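Local coordinates for acyl-CoA thioesterase II (Mycobacterium avium subsp. paratuberculosis, PDB 4R9Z), which probably hydrolyses the thioester bond of fatty acyl-CoA to give a free fatty acid and coenzyme A, and has a double hot-dog fold, at residues B[49-54]-B[108-113]; B[178-183]-B[230-235]; B[200-205]-B[236-241]. One frame throughout, in Å; residues are numbered along the deposited sequence.

Interaction 1 lies in the N-terminal hot-dog half, and interactions 2 and 3 in the C-terminal half. Interactions 1 and 3 are buried. Interaction 1 joins a helix end to a strand; interaction 3 joins the break between two helices to a strand. Interaction 1 is mainly packing round the F110 ring, while interaction 3 adds a weak hydrogen bond from an arginine to a backbone carbonyl. Interaction 2 is partly buried and sets a strand end against a loop, with an arginine lying over a tryptophan. Interactions 2 and 3 touch where strands 176-180 and 236-246 pair, with W178 O 2.6 Å from L236 N, a probable hydrogen bond. The centre of interaction 1 is 23 to 24 Å from theirs.

Interaction 1. Residues B[49-54]-B[108-113]; sequences AASRTA and SSFKVV
F110 and A54 meet with the ring face against a methyl group. A54 CB lies 4.2 Å from the centroid of the F110 ring and 13° off the ring normal, a CH-pi contact. A50 and S51 approach the same ring differently. Both come at its edge, near the ring plane. A50 CB packs on F110 CZ at 3.7 Å, and S51 OG lies 3.4 Å from F110 CE2. The polar need of S51 OG is met elsewhere, by the carbonyl of L47 one turn back in the helix. F110 CG is anti to the carbonyl carbon (chi1 -56°), which carries the ring across to A50, S51 and A54. S108, two residues earlier on the strand, faces the helix as well. Its OG touches A50 CB at 3.4 Å, which places A50 against both S108 and F110.

This is the packing of a hot-dog fold, in which an antiparallel sheet wraps round a long helix. Here helix 39-52 is that helix in the N-terminal half, and strand 101-111 is one of the wrapping strands. The alternate residues S109 and K111 turn to the other side of the strand, where they bond to R220 and S248 of the second subunit.

The helix end is held by T53. A50 O accepts from T53 OG1 at 2.7 Å and from T53 N at 3.0 Å. A54 N bonds to S51 O at 3.0 Å, and A54 follows this turn with its CB over the ring face, toward the rim. T53 OG1 is also bonded to R92 of strand 89-98, a residue that the side chains of A50, S108 and F110 also touch.

Interaction 2. Residues B[178-183]-B[230-235]; sequences WRPDGR and AVLSDW
The backbones come closest at R179 and W235, CA atoms 4.8 Å apart, where W235 CA makes a CA-H...O contact with W178 O at 3.5 Å, and they separate to 7.2 Å between the CA atoms of R183 and S233.

R179 runs extended over one face of the W235 indole. Its CD sits 3.6 Å from the centroid of the W235 five-membered ring, 18° off the ring normal, in a CH-pi contact. Beyond it the guanidinium plane lies nearly flat on the indole, 15° from parallel. The indole covers one face of the guanidinium, while R179 NE is paired in a salt bridge with the E160 carboxylate of strand 159-163.

L232 fills the other part of the contact. L232 CD2 packs on W178 CH2 at 3.8 Å, and L232 CB meets P180 CG at 4.0 Å, the two side chains crossing at about a right angle. Within the loop, D234 OD1 accepts from W235 N at 2.7 Å.

The contact marks the point where strand 176-180 ends beside the loop leading into strand 236-246, its antiparallel neighbour in the C-terminal hot-dog half.

Interaction 3. Residues B[200-205]-B[236-241]; sequences AVTLTE and LFYDRS
The short break between helices 188-201 and 204-211 packs on strand 236-246 of the C-terminal hot-dog half. T202 and L203 of the break meet Y238 and R240, two residues that project from the same face of the strand.

R240 NH1 gives a weak hydrogen bond to T202 O at 2.6 Å, with an N-H...O angle of 128°. The oxygen lies at the edge of the guanidinium, near its plane. The R240 chain is extended at first and then bends at its third torsion (chi3 -64°), which turns the guanidinium toward the break. T202 CB lies beside R240 NH1 at 3.5 Å. R240 NE bonds to V174 O, just before strand 176-180, so a second carbonyl restrains the guanidinium.

T202 OG1 comes in the plane of the Y238 ring, at the edge near CE2. T202 OG1 bonds to M198 O and Y238 OH to S199 O, so two carbonyls near the end of helix 188-201 are taken up by side-chain hydroxyls, one from the break and one from the strand. A third, A200 O, accepts from Q219 and Q269. In a hot-dog fold the sheet wraps round a helix, here helix 188-201, and these bonds join its C-terminal end to the surrounding strands.

L203 adds the apolar part. L203 CD1 packs on R240 CG at 3.6 Å and lies 4.0 Å from Y238 CZ. L203 CD2 reaches Y238 OH at 3.6 Å. L203 and R240 lie alongside with their side chains running in opposite senses, and L203 stands roughly perpendicular to Y238. R240 CG itself lies over one face of the Y238 ring, 3.8 Å above the plane and toward the rim.

Interaction 1. Residues B[49-54]-B[108-113]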
ATOM      1  N   ALA B  49      -4.833   0.753 -17.836  1.00 30.52           N
ATOM      2  CA  ALA B  49      -4.005  -0.117 -18.647  1.00 24.69           C
ATOM      3  C   ALA B  49      -4.122  -1.550 -18.154  1.00 29.42           C
ATOM      4  O   ALA B  49      -4.502  -2.441 -18.906  1.00 32.67           O
ATOM      5  CB  ALA B  49      -2.565   0.341 -18.607  1.00 26.84           C
ATOM      6  N   ALA B  50      -3.865  -1.745 -16.866  1.00 28.87           N
ATOM      7  CA  ALA B  50      -3.966  -3.056 -16.250  1.00 26.82           C
ATOM      8  C   ALA B  50      -5.368  -3.638 -16.404  1.00 28.24           C
ATOM      9  O   ALA B  50      -5.530  -4.798 -16.779  1.00 25.73           O
ATOM     10  CB  ALA B  50      -3.585  -2.975 -14.778  1.00 27.03           C
ATOM     11  N   SER B  51      -6.375  -2.821 -16.114  1.00 31.31           N
ATOM     12  CA  SER B  51      -7.767  -3.255 -16.145  1.00 29.65           C
ATOM     13  C   SER B  51      -8.197  -3.779 -17.512  1.00 27.61           C
ATOM     14  O   SER B  51      -8.950  -4.745 -17.596  1.00 27.32           O
ATOM     15  CB  SER B  51      -8.682  -2.107 -15.728  1.00 30.04           C
ATOM     16  OG  SER B  51      -8.302  -1.593 -14.467  1.00 36.35           O
ATOM     17  N   ARG B  52      -7.736  -3.125 -18.574  1.00 33.32           N
ATOM     18  CA  ARG B  52      -8.066  -3.531 -19.939  1.00 30.89           C
ATOM     19  C   ARG B  52      -7.404  -4.842 -20.366  1.00 28.54           C
ATOM     20  O   ARG B  52      -7.817  -5.449 -21.352  1.00 36.99           O
ATOM     21  CB  ARG B  52      -7.691  -2.419 -20.922  1.00 28.71           C
ATOM     22  CG  ARG B  52      -8.599  -1.206 -20.812  1.00 30.86           C
ATOM     23  CD  ARG B  52      -8.137  -0.045 -21.676  1.00 25.13           C
ATOM     24  NE  ARG B  52      -8.197  -0.346 -23.102  1.00 28.86           N
ATOM     25  CZ  ARG B  52      -7.904   0.532 -24.054  1.00 25.31           C
ATOM     26  NH1 ARG B  52      -7.533   1.762 -23.732  1.00 30.43           N
ATOM     27  NH2 ARG B  52      -7.982   0.179 -25.325  1.00 31.80           N
ATOM     28  N   THR B  53      -6.382  -5.270 -19.628  1.00 28.91           N
ATOM     29  CA  THR B  53      -5.749  -6.567 -19.867  1.00 24.79           C
ATOM     30  C   THR B  53      -6.322  -7.629 -18.939  1.00 28.63           C
ATOM     31  O   THR B  53      -5.861  -8.766 -18.937  1.00 27.30           O
ATOM     32  CB  THR B  53      -4.223  -6.533 -19.668  1.00 30.19           C
ATOM     33  OG1 THR B  53      -3.909  -6.422 -18.271  1.00 26.73           O
ATOM     34  CG2 THR B  53      -3.590  -5.398 -20.469  1.00 23.92           C
ATOM     35  N   ALA B  54      -7.269  -7.233 -18.096  1.00 28.14           N
ATOM     36  CA  ALA B  54      -7.983  -8.184 -17.247  1.00 34.97           C
ATOM     37  C   ALA B  54      -9.440  -8.251 -17.682  1.00 41.23           C
ATOM     38  O   ALA B  54     -10.202  -7.310 -17.472  1.00 47.18           O
ATOM     39  CB  ALA B  54      -7.874  -7.792 -15.787  1.00 30.44           C
ATOM     40  N   SER B 108      -1.363  -4.127  -9.360  1.00 22.40           N
ATOM     41  CA  SER B 108      -2.802  -4.085  -9.159  1.00 25.31           C
ATOM     42  C   SER B 108      -3.355  -5.489  -9.138  1.00 25.35           C
ATOM     43  O   SER B 108      -2.774  -6.403  -9.716  1.00 26.75           O
ATOM     44  CB  SER B 108      -3.491  -3.269 -10.253  1.00 28.08           C
ATOM     45  OG  SER B 108      -3.114  -3.722 -11.539  1.00 30.90           O
ATOM     46  N   SER B 109      -4.482  -5.656  -8.461  1.00 25.52           N
ATOM     47  CA  SER B 109      -5.081  -6.967  -8.319  1.00 23.31           C
ATOM     48  C   SER B 109      -6.566  -6.875  -8.649  1.00 24.92           C
ATOM     49  O   SER B 109      -7.195  -5.831  -8.457  1.00 25.74           O
ATOM     50  CB  SER B 109      -4.850  -7.513  -6.911  1.00 25.58           C
ATOM     51  OG  SER B 109      -5.288  -8.856  -6.807  1.00 28.32           O
ATOM     52  N   PHE B 110      -7.102  -7.963  -9.191  1.00 30.19           N
ATOM     53  CA  PHE B 110      -8.452  -7.991  -9.748  1.00 30.72           C
ATOM     54  C   PHE B 110      -9.153  -9.288  -9.357  1.00 29.98           C
ATOM     55  O   PHE B 110      -8.498 -10.308  -9.143  1.00 29.97           O
ATOM     56  CB  PHE B 110      -8.415  -7.882 -11.275  1.00 30.20           C
ATOM     57  CG  PHE B 110      -7.690  -6.675 -11.786  1.00 24.58           C
ATOM     58  CD1 PHE B 110      -6.310  -6.684 -11.910  1.00 24.32           C
ATOM     59  CD2 PHE B 110      -8.386  -5.550 -12.178  1.00 23.85           C
ATOM     60  CE1 PHE B 110      -5.634  -5.576 -12.387  1.00 23.25           C
ATOM     61  CE2 PHE B 110      -7.717  -4.443 -12.657  1.00 28.67           C
ATOM     62  CZ  PHE B 110      -6.338  -4.456 -12.761  1.00 24.48           C
ATOM     63  N   LYS B 111     -10.476  -9.259  -9.268  1.00 26.48           N
ATOM     64  CA  LYS B 111     -11.227 -10.500  -9.153  1.00 34.23           C
ATOM     65  C   LYS B 111     -12.611 -10.371  -9.770  1.00 41.66           C
ATOM     66  O   LYS B 111     -13.054  -9.272 -10.107  1.00 41.96           O
ATOM     67  CB  LYS B 111     -11.344 -10.940  -7.695  1.00 34.57           C
ATOM     68  CG  LYS B 111     -12.049  -9.954  -6.799  1.00 44.34           C
ATOM     69  CD  LYS B 111     -12.268 -10.552  -5.418  1.00 38.43           C
ATOM     70  CE  LYS B 111     -13.105 -11.816  -5.498  1.00 49.25           C
ATOM     71  NZ  LYS B 111     -13.929 -12.002  -4.274  1.00 53.09           N
ATOM     72  N   VAL B 112     -13.279 -11.508  -9.937  1.00 47.27           N
ATOM     73  CA  VAL B 112     -14.648 -11.519 -10.427  1.00 54.36           C
ATOM     74  C   VAL B 112     -15.574 -11.284  -9.234  1.00 58.36           C
ATOM     75  O   VAL B 112     -15.314 -11.771  -8.132  1.00 65.41           O
ATOM     76  CB  VAL B 112     -14.994 -12.845 -11.142  1.00 54.72           C
ATOM     77  CG1 VAL B 112     -14.203 -12.968 -12.438  1.00 52.21           C
ATOM     78  CG2 VAL B 112     -14.711 -14.035 -10.239  1.00 61.27           C
ATOM     79  N   VAL B 113     -16.638 -10.519  -9.451  1.00 62.12           N
ATOM     80  CA  VAL B 113     -17.482 -10.046  -8.354  1.00 75.76           C
ATOM     81  C   VAL B 113     -18.691 -10.959  -8.118  1.00 73.03           C
ATOM     82  O   VAL B 113     -19.171 -11.617  -9.039  1.00 69.57           O
ATOM     83  CB  VAL B 113     -17.956  -8.590  -8.625  1.00 75.01           C
ATOM     84  CG1 VAL B 113     -18.790  -8.044  -7.471  1.00 69.95           C
ATOM     85  CG2 VAL B 113     -16.756  -7.690  -8.870  1.00 68.17           C
TER

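Interaction 2. Residues B[178-183]-B[230-235]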
ATOM      1  N   TRP B 178     -16.909  15.782  -2.545  1.00 43.21           N
ATOM      2  CA  TRP B 178     -16.499  15.975  -3.925  1.00 44.82           C
ATOM      3  C   TRP B 178     -17.409  15.204  -4.866  1.00 53.97           C
ATOM      4  O   TRP B 178     -17.995  14.177  -4.499  1.00 45.86           O
ATOM      5  CB  TRP B 178     -15.041  15.548  -4.128  1.00 48.17           C
ATOM      6  CG  TRP B 178     -14.874  14.079  -4.324  1.00 46.95           C
ATOM      7  CD1 TRP B 178     -14.830  13.116  -3.356  1.00 44.84           C
ATOM      8  CD2 TRP B 178     -14.744  13.398  -5.576  1.00 49.92           C
ATOM      9  NE1 TRP B 178     -14.674  11.878  -3.931  1.00 47.79           N
ATOM     10  CE2 TRP B 178     -14.621  12.024  -5.292  1.00 51.74           C
ATOM     11  CE3 TRP B 178     -14.717  13.820  -6.910  1.00 46.50           C
ATOM     12  CZ2 TRP B 178     -14.473  11.067  -6.296  1.00 49.71           C
ATOM     13  CZ3 TRP B 178     -14.571  12.872  -7.901  1.00 45.98           C
ATOM     14  CH2 TRP B 178     -14.451  11.509  -7.589  1.00 44.95           C
ATOM     15  N   ARG B 179     -17.543  15.730  -6.076  1.00 45.12           N
ATOM     16  CA  ARG B 179     -18.192  15.017  -7.159  1.00 49.59           C
ATOM     17  C   ARG B 179     -17.567  15.477  -8.466  1.00 55.19           C
ATOM     18  O   ARG B 179     -17.013  16.576  -8.532  1.00 54.58           O
ATOM     19  CB  ARG B 179     -19.700  15.270  -7.150  1.00 56.36           C
ATOM     20  CG  ARG B 179     -20.089  16.689  -7.537  1.00 59.11           C
ATOM     21  CD  ARG B 179     -21.598  16.869  -7.511  1.00 68.26           C
ATOM     22  NE  ARG B 179     -21.988  18.250  -7.775  1.00 76.95           N
ATOM     23  CZ  ARG B 179     -23.242  18.649  -7.958  1.00 72.13           C
ATOM     24  NH1 ARG B 179     -24.232  17.768  -7.904  1.00 68.31           N
ATOM     25  NH2 ARG B 179     -23.507  19.926  -8.193  1.00 75.50           N
ATOM     26  N   PRO B 180     -17.643  14.640  -9.510  1.00 49.18           N
ATOM     27  CA  PRO B 180     -17.108  15.093 -10.798  1.00 50.56           C
ATOM     28  C   PRO B 180     -17.981  16.197 -11.385  1.00 48.26           C
ATOM     29  O   PRO B 180     -19.207  16.147 -11.256  1.00 49.83           O
ATOM     30  CB  PRO B 180     -17.138  13.830 -11.667  1.00 41.08           C
ATOM     31  CG  PRO B 180     -17.279  12.687 -10.705  1.00 47.53           C
ATOM     32  CD  PRO B 180     -18.013  13.216  -9.518  1.00 41.64           C
ATOM     33  N   ASP B 181     -17.355  17.170 -12.035  1.00 41.56           N
ATOM     34  CA  ASP B 181     -18.086  18.285 -12.622  1.00 55.43           C
ATOM     35  C   ASP B 181     -18.510  17.930 -14.049  1.00 50.72           C
ATOM     36  O   ASP B 181     -17.872  18.341 -15.022  1.00 44.15           O
ATOM     37  CB  ASP B 181     -17.237  19.558 -12.609  1.00 62.08           C
ATOM     38  CG  ASP B 181     -18.033  20.797 -12.988  1.00 68.53           C
ATOM     39  OD1 ASP B 181     -19.270  20.784 -12.812  1.00 60.81           O
ATOM     40  OD2 ASP B 181     -17.424  21.779 -13.463  1.00 62.81           O
ATOM     41  N   GLY B 182     -19.587  17.159 -14.162  1.00 43.90           N
ATOM     42  CA  GLY B 182     -19.992  16.589 -15.436  1.00 49.16           C
ATOM     43  C   GLY B 182     -20.489  15.168 -15.254  1.00 59.50           C
ATOM     44  O   GLY B 182     -20.411  14.610 -14.156  1.00 56.56           O
ATOM     45  N   ARG B 183     -21.025  14.586 -16.321  1.00 61.64           N
ATOM     46  CA  ARG B 183     -21.609  13.251 -16.240  1.00 63.78           C
ATOM     47  C   ARG B 183     -20.576  12.170 -16.577  1.00 63.40           C
ATOM     48  O   ARG B 183     -19.743  12.352 -17.468  1.00 53.58           O
ATOM     49  CB  ARG B 183     -22.816  13.150 -17.177  1.00 69.86           C
ATOM     50  CG  ARG B 183     -23.590  11.844 -17.072  1.00 84.78           C
ATOM     51  CD  ARG B 183     -24.233  11.728 -15.694  1.00 96.93           C
ATOM     52  NE  ARG B 183     -25.256  12.754 -15.500  1.00102.73           N
ATOM     53  CZ  ARG B 183     -26.229  12.692 -14.596  1.00 96.47           C
ATOM     54  NH1 ARG B 183     -26.321  11.648 -13.781  1.00 84.62           N
ATOM     55  NH2 ARG B 183     -27.110  13.680 -14.503  1.00 88.72           N
ATOM     56  N   ALA B 230     -18.262   2.949  -6.510  1.00 43.46           N
ATOM     57  CA  ALA B 230     -18.505   4.373  -6.334  1.00 46.71           C
ATOM     58  C   ALA B 230     -19.700   4.873  -7.132  1.00 54.67           C
ATOM     59  O   ALA B 230     -19.903   4.481  -8.283  1.00 51.93           O
ATOM     60  CB  ALA B 230     -17.268   5.165  -6.712  1.00 44.20           C
ATOM     61  N   VAL B 231     -20.474   5.762  -6.516  1.00 60.01           N
ATOM     62  CA  VAL B 231     -21.594   6.404  -7.192  1.00 47.54           C
ATOM     63  C   VAL B 231     -21.223   7.846  -7.500  1.00 46.12           C
ATOM     64  O   VAL B 231     -21.306   8.712  -6.631  1.00 55.79           O
ATOM     65  CB  VAL B 231     -22.867   6.378  -6.337  1.00 38.82           C
ATOM     66  CG1 VAL B 231     -23.974   7.129  -7.039  1.00 54.58           C
ATOM     67  CG2 VAL B 231     -23.293   4.944  -6.059  1.00 34.98           C
ATOM     68  N   LEU B 232     -20.817   8.102  -8.739  1.00 39.64           N
ATOM     69  CA  LEU B 232     -20.339   9.427  -9.123  1.00 45.84           C
ATOM     70  C   LEU B 232     -21.453  10.341  -9.612  1.00 54.31           C
ATOM     71  O   LEU B 232     -21.186  11.406 -10.166  1.00 50.36           O
ATOM     72  CB  LEU B 232     -19.275   9.312 -10.215  1.00 55.44           C
ATOM     73  CG  LEU B 232     -17.994   8.539  -9.905  1.00 58.22           C
ATOM     74  CD1 LEU B 232     -17.109   8.514 -11.136  1.00 51.43           C
ATOM     75  CD2 LEU B 232     -17.259   9.166  -8.730  1.00 43.29           C
ATOM     76  N   SER B 233     -22.699   9.929  -9.406  1.00 59.26           N
ATOM     77  CA  SER B 233     -23.842  10.734  -9.821  1.00 60.13           C
ATOM     78  C   SER B 233     -24.317  11.588  -8.657  1.00 67.06           C
ATOM     79  O   SER B 233     -25.351  12.249  -8.736  1.00 74.91           O
ATOM     80  CB  SER B 233     -24.980   9.845 -10.318  1.00 61.84           C
ATOM     81  OG  SER B 233     -25.336   8.890  -9.333  1.00 58.01           O
ATOM     82  N   ASP B 234     -23.538  11.577  -7.583  1.00 63.35           N
ATOM     83  CA  ASP B 234     -23.852  12.339  -6.387  1.00 59.46           C
ATOM     84  C   ASP B 234     -22.540  12.638  -5.663  1.00 63.92           C
ATOM     85  O   ASP B 234     -21.476  12.217  -6.115  1.00 58.31           O
ATOM     86  CB  ASP B 234     -24.819  11.560  -5.492  1.00 56.82           C
ATOM     87  CG  ASP B 234     -25.595  12.457  -4.547  1.00 66.92           C
ATOM     88  OD1 ASP B 234     -25.289  13.667  -4.476  1.00 62.68           O
ATOM     89  OD2 ASP B 234     -26.509  11.942  -3.869  1.00 61.06           O
ATOM     90  N   TRP B 235     -22.603  13.386  -4.565  1.00 64.24           N
ATOM     91  CA  TRP B 235     -21.388  13.768  -3.845  1.00 65.51           C
ATOM     92  C   TRP B 235     -20.738  12.583  -3.134  1.00 66.41           C
ATOM     93  O   TRP B 235     -21.412  11.616  -2.762  1.00 61.30           O
ATOM     94  CB  TRP B 235     -21.687  14.874  -2.831  1.00 55.52           C
ATOM     95  CG  TRP B 235     -22.068  16.173  -3.461  1.00 60.34           C
ATOM     96  CD1 TRP B 235     -23.320  16.562  -3.845  1.00 66.42           C
ATOM     97  CD2 TRP B 235     -21.193  17.258  -3.790  1.00 54.08           C
ATOM     98  NE1 TRP B 235     -23.278  17.824  -4.389  1.00 58.07           N
ATOM     99  CE2 TRP B 235     -21.985  18.273  -4.366  1.00 54.87           C
ATOM    100  CE3 TRP B 235     -19.819  17.470  -3.651  1.00 45.48           C
ATOM    101  CZ2 TRP B 235     -21.447  19.480  -4.805  1.00 53.75           C
ATOM    102  CZ3 TRP B 235     -19.286  18.670  -4.090  1.00 56.12           C
ATOM    103  CH2 TRP B 235     -20.100  19.660  -4.659  1.00 60.34           C
TER

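Interaction 3. Residues B[200-205]-B[236-241]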
ATOM      1  N   ALA B 200      -5.732  10.543  -5.024  1.00 28.94           N
ATOM      2  CA  ALA B 200      -4.321  10.883  -4.990  1.00 32.03           C
ATOM      3  C   ALA B 200      -4.061  12.390  -4.978  1.00 40.07           C
ATOM      4  O   ALA B 200      -3.270  12.876  -4.170  1.00 48.43           O
ATOM      5  CB  ALA B 200      -3.603  10.235  -6.168  1.00 26.94           C
ATOM      6  N   VAL B 201      -4.713  13.120  -5.879  1.00 37.85           N
ATOM      7  CA  VAL B 201      -4.409  14.540  -6.076  1.00 34.28           C
ATOM      8  C   VAL B 201      -4.868  15.458  -4.940  1.00 34.82           C
ATOM      9  O   VAL B 201      -4.356  16.565  -4.797  1.00 39.23           O
ATOM     10  CB  VAL B 201      -5.029  15.073  -7.389  1.00 33.83           C
ATOM     11  CG1 VAL B 201      -4.479  14.316  -8.584  1.00 34.02           C
ATOM     12  CG2 VAL B 201      -6.547  14.977  -7.345  1.00 44.50           C
ATOM     13  N   THR B 202      -5.815  15.001  -4.126  1.00 30.11           N
ATOM     14  CA  THR B 202      -6.338  15.829  -3.040  1.00 37.84           C
ATOM     15  C   THR B 202      -5.648  15.559  -1.713  1.00 40.93           C
ATOM     16  O   THR B 202      -5.965  16.175  -0.698  1.00 38.87           O
ATOM     17  CB  THR B 202      -7.842  15.624  -2.847  1.00 38.99           C
ATOM     18  OG1 THR B 202      -8.114  14.243  -2.583  1.00 37.28           O
ATOM     19  CG2 THR B 202      -8.587  16.073  -4.081  1.00 42.56           C
ATOM     20  N   LEU B 203      -4.732  14.621  -1.709  1.00 43.33           N
ATOM     21  CA  LEU B 203      -4.182  14.114  -0.484  1.00 38.48           C
ATOM     22  C   LEU B 203      -2.909  14.770  -0.017  1.00 35.54           C
ATOM     23  O   LEU B 203      -2.394  14.425   0.993  1.00 38.16           O
ATOM     24  CB  LEU B 203      -4.008  12.622  -0.578  1.00 32.30           C
ATOM     25  CG  LEU B 203      -4.353  11.896   0.682  1.00 30.22           C
ATOM     26  CD1 LEU B 203      -5.699  12.328   1.145  1.00 29.31           C
ATOM     27  CD2 LEU B 203      -4.331  10.410   0.477  1.00 37.39           C
ATOM     28  N   THR B 204      -2.398  15.682  -0.788  1.00 41.95           N
ATOM     29  CA  THR B 204      -1.339  16.511  -0.329  1.00 40.76           C
ATOM     30  C   THR B 204      -1.669  17.443   0.801  1.00 49.12           C
ATOM     31  O   THR B 204      -0.846  17.667   1.640  1.00 52.15           O
ATOM     32  CB  THR B 204      -0.838  17.373  -1.446  1.00 45.18           C
ATOM     33  OG1 THR B 204      -1.954  17.800  -2.231  1.00 56.68           O
ATOM     34  CG2 THR B 204       0.073  16.579  -2.265  1.00 56.60           C
ATOM     35  N   GLU B 205      -2.853  18.041   0.796  1.00 52.53           N
ATOM     36  CA  GLU B 205      -3.110  19.168   1.668  1.00 51.42           C
ATOM     37  C   GLU B 205      -3.009  18.834   3.118  1.00 50.87           C
ATOM     38  O   GLU B 205      -2.446  19.633   3.834  1.00 63.30           O
ATOM     39  CB  GLU B 205      -4.422  19.911   1.339  1.00 56.61           C
ATOM     40  CG  GLU B 205      -5.176  20.588   2.509  1.00 67.21           C
ATOM     41  CD  GLU B 205      -4.479  21.768   3.204  1.00 60.48           C
ATOM     42  OE1 GLU B 205      -3.449  22.254   2.753  1.00 58.83           O
ATOM     43  OE2 GLU B 205      -4.999  22.250   4.212  1.00 55.35           O
ATOM     44  N   LEU B 236     -19.427  12.684  -2.927  1.00 54.76           N
ATOM     45  CA  LEU B 236     -18.674  11.659  -2.213  1.00 52.88           C
ATOM     46  C   LEU B 236     -17.912  12.267  -1.042  1.00 46.30           C
ATOM     47  O   LEU B 236     -17.337  13.350  -1.160  1.00 44.13           O
ATOM     48  CB  LEU B 236     -17.687  10.954  -3.146  1.00 51.65           C
ATOM     49  CG  LEU B 236     -18.215  10.068  -4.272  1.00 45.84           C
ATOM     50  CD1 LEU B 236     -17.082   9.232  -4.829  1.00 45.80           C
ATOM     51  CD2 LEU B 236     -19.339   9.188  -3.771  1.00 58.37           C
ATOM     52  N   PHE B 237     -17.898  11.552   0.078  1.00 41.21           N
ATOM     53  CA  PHE B 237     -17.168  11.984   1.266  1.00 48.24           C
ATOM     54  C   PHE B 237     -15.748  11.431   1.247  1.00 44.05           C
ATOM     55  O   PHE B 237     -15.552  10.217   1.228  1.00 41.70           O
ATOM     56  CB  PHE B 237     -17.895  11.519   2.529  1.00 53.67           C
ATOM     57  CG  PHE B 237     -17.361  12.116   3.804  1.00 59.93           C
ATOM     58  CD1 PHE B 237     -16.315  11.514   4.486  1.00 59.88           C
ATOM     59  CD2 PHE B 237     -17.924  13.263   4.339  1.00 63.76           C
ATOM     60  CE1 PHE B 237     -15.829  12.058   5.665  1.00 61.14           C
ATOM     61  CE2 PHE B 237     -17.444  13.804   5.520  1.00 62.78           C
ATOM     62  CZ  PHE B 237     -16.396  13.204   6.181  1.00 54.82           C
ATOM     63  N   TYR B 238     -14.758  12.317   1.263  1.00 45.97           N
ATOM     64  CA  TYR B 238     -13.367  11.878   1.298  1.00 37.69           C
ATOM     65  C   TYR B 238     -12.683  12.354   2.567  1.00 35.46           C
ATOM     66  O   TYR B 238     -12.195  13.481   2.641  1.00 37.88           O
ATOM     67  CB  TYR B 238     -12.607  12.383   0.071  1.00 33.97           C
ATOM     68  CG  TYR B 238     -11.272  11.707  -0.149  1.00 32.37           C
ATOM     69  CD1 TYR B 238     -11.040  10.420   0.316  1.00 35.97           C
ATOM     70  CD2 TYR B 238     -10.253  12.345  -0.852  1.00 38.00           C
ATOM     71  CE1 TYR B 238      -9.824   9.792   0.107  1.00 33.37           C
ATOM     72  CE2 TYR B 238      -9.032  11.724  -1.069  1.00 29.46           C
ATOM     73  CZ  TYR B 238      -8.826  10.448  -0.587  1.00 36.67           C
ATOM     74  OH  TYR B 238      -7.617   9.823  -0.797  1.00 42.50           O
ATOM     75  N   ASP B 239     -12.633  11.469   3.555  1.00 35.43           N
ATOM     76  CA  ASP B 239     -11.952  11.747   4.808  1.00 39.16           C
ATOM     77  C   ASP B 239     -10.446  11.696   4.585  1.00 38.31           C
ATOM     78  O   ASP B 239      -9.931  10.721   4.053  1.00 36.77           O
ATOM     79  CB  ASP B 239     -12.383  10.735   5.869  1.00 39.48           C
ATOM     80  CG  ASP B 239     -12.274  11.280   7.273  1.00 42.39           C
ATOM     81  OD1 ASP B 239     -11.948  12.476   7.421  1.00 45.90           O
ATOM     82  OD2 ASP B 239     -12.532  10.513   8.226  1.00 35.42           O
ATOM     83  N   ARG B 240      -9.748  12.754   4.991  1.00 46.08           N
ATOM     84  CA  ARG B 240      -8.310  12.875   4.752  1.00 37.16           C
ATOM     85  C   ARG B 240      -7.573  13.249   6.028  1.00 42.77           C
ATOM     86  O   ARG B 240      -8.054  14.061   6.817  1.00 42.53           O
ATOM     87  CB  ARG B 240      -8.021  13.936   3.687  1.00 33.87           C
ATOM     88  CG  ARG B 240      -8.785  13.780   2.385  1.00 36.65           C
ATOM     89  CD  ARG B 240      -8.479  14.933   1.421  1.00 32.42           C
ATOM     90  NE  ARG B 240      -8.927  16.223   1.936  1.00 37.49           N
ATOM     91  CZ  ARG B 240      -8.706  17.393   1.338  1.00 47.95           C
ATOM     92  NH1 ARG B 240      -8.041  17.447   0.191  1.00 43.46           N
ATOM     93  NH2 ARG B 240      -9.155  18.515   1.887  1.00 45.39           N
ATOM     94  N   SER B 241      -6.384  12.684   6.210  1.00 39.43           N
ATOM     95  CA  SER B 241      -5.553  13.023   7.356  1.00 28.80           C
ATOM     96  C   SER B 241      -4.072  12.758   7.076  1.00 29.57           C
ATOM     97  O   SER B 241      -3.726  12.128   6.081  1.00 32.64           O
ATOM     98  CB  SER B 241      -6.030  12.250   8.583  1.00 24.34           C
ATOM     99  OG  SER B 241      -5.929  10.857   8.371  1.00 33.96           O
TER